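Local coordinates for endopolygalacturonase (Chondrostereum purpureum, PDB 1K5C), which probably hydrolyses the alpha-1,4 linkages between galacturonosyl units of polygalacturonan chains, as a family 28 glycoside hydrolase of the plant cell wall-degrading type, at residues N151-G154 and F155-S158. Residues are numbered along the deposited sequence; the frame is centred on the assembly and turned at random.
Sequences NTDG and FDVS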
loop_
_atom_site.group_PDB
_atom_site.type_symbol
_atom_site.label_atom_id
_atom_site.label_comp_id
_atom_site.label_asym_id
_atom_site.label_seq_id
_atom_site.Cartn_x
_atom_site.Cartn_y
_atom_site.Cartn_z
ATOM N N ASN A 151 3.646 -8.484 -7.561
ATOM C CA ASN A 151 2.405 -7.739 -7.320
ATOM C C ASN A 151 1.890 -7.992 -5.886
ATOM O O ASN A 151 0.684 -7.927 -5.641
ATOM C CB ASN A 151 1.293 -8.012 -8.329
ATOM C CG ASN A 151 1.742 -7.725 -9.764
ATOM O OD1 ASN A 151 1.823 -8.640 -10.612
ATOM N ND2 ASN A 151 2.026 -6.496 -10.055
ATOM N N THR A 152 2.826 -8.174 -4.950
ATOM C CA THR A 152 2.490 -8.457 -3.549
ATOM C C THR A 152 2.376 -7.183 -2.721
ATOM O O THR A 152 2.890 -7.074 -1.590
ATOM C CB THR A 152 3.513 -9.430 -2.973
ATOM O OG1 THR A 152 4.834 -9.004 -3.378
ATOM C CG2 THR A 152 3.223 -10.874 -3.443
ATOM N N ASP A 153 1.616 -6.211 -3.264
ATOM C CA ASP A 153 1.428 -4.928 -2.580
ATOM C C ASP A 153 0.986 -5.152 -1.135
ATOM O O ASP A 153 0.116 -5.965 -0.846
ATOM C CB ASP A 153 0.305 -4.103 -3.238
ATOM C CG ASP A 153 0.474 -3.808 -4.711
ATOM O OD1 ASP A 153 1.206 -4.528 -5.423
ATOM O OD2 ASP A 153 -0.202 -2.833 -5.167
ATOM N N GLY A 154 1.556 -4.359 -0.216
ATOM C CA GLY A 154 1.133 -4.482 1.184
ATOM C C GLY A 154 -0.302 -3.971 1.407
ATOM O O GLY A 154 -1.187 -4.735 1.836
ATOM N N PHE A 155 -0.466 -2.690 1.102
ATOM C CA PHE A 155 -1.758 -2.012 1.267
ATOM C C PHE A 155 -2.070 -1.263 -0.026
ATOM O O PHE A 155 -1.258 -0.440 -0.463
ATOM C CB PHE A 155 -1.700 -0.956 2.402
ATOM C CG PHE A 155 -1.292 -1.542 3.734
ATOM C CD1 PHE A 155 -2.258 -2.080 4.611
ATOM C CD2 PHE A 155 0.054 -1.569 4.127
ATOM C CE1 PHE A 155 -1.855 -2.620 5.824
ATOM C CE2 PHE A 155 0.434 -2.103 5.334
ATOM C CZ PHE A 155 -0.494 -2.661 6.189
ATOM N N ASP A 156 -3.239 -1.541 -0.605
ATOM C CA ASP A 156 -3.776 -0.774 -1.748
ATOM C C ASP A 156 -4.957 0.022 -1.239
ATOM O O ASP A 156 -5.924 -0.563 -0.742
ATOM C CB ASP A 156 -4.205 -1.723 -2.871
ATOM C CG ASP A 156 -3.052 -2.457 -3.523
ATOM O OD1 ASP A 156 -2.015 -1.719 -3.784
ATOM O OD2 ASP A 156 -3.102 -3.637 -3.812
ATOM N N VAL A 157 -4.860 1.352 -1.320
ATOM C CA VAL A 157 -5.861 2.221 -0.714
ATOM C C VAL A 157 -6.608 3.014 -1.755
ATOM O O VAL A 157 -6.013 3.794 -2.498
ATOM C CB VAL A 157 -5.190 3.186 0.307
ATOM C CG1 VAL A 157 -6.251 4.064 0.974
ATOM C CG2 VAL A 157 -4.384 2.394 1.350
ATOM N N SER A 158 -7.935 2.842 -1.765
ATOM C CA SER A 158 -8.893 3.681 -2.536
ATOM C C SER A 158 -9.985 4.071 -1.544
ATOM O O SER A 158 -10.976 3.343 -1.401
ATOM C CB SER A 158 -9.422 2.978 -3.765
ATOM O OG SER A 158 -8.392 2.790 -4.746
#
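Between Asp153 and Phe155 the chain bends at Gly154, whose backbone torsions are helix-like amid more extended neighbours, and the bend lets Asp153 and Asp156, three residues apart, present their side chains on one side. It is a compact example of a kink at a strand's start setting two acids together. Asp153 OD2 approaches Asp156 OD1 to 2.5 Å, while Asp156 OD2 stays 3.3 Å from Asp153 OD2. The carboxylate planes are turned 71° apart, so the groups meet crosswise rather than flat on each other. With chi1 -67°, Asp156 has CG anti to its carbonyl carbon, which brings OD1 also within 3.4 Å of Asp153 CB. Replacing Asp156 by alanine removes the carboxylate, and Asp153 OD2 would probably lose this close oxygen and its own carboxylate be freer to turn. The Phe155 ring carries Gly154 O over one face, and its CG lies 3.5 Å from Gly154 C. Asp153 also neighbours Asp173, which binds galacturonate, as does Asn151 in this family 28 NTD sequence. In the right-handed parallel beta-helix, strand 155-158 runs between strands 122-127 and 176-179, and Phe155 packs on Ile164, Cys167 and Val169 of strand 162-170.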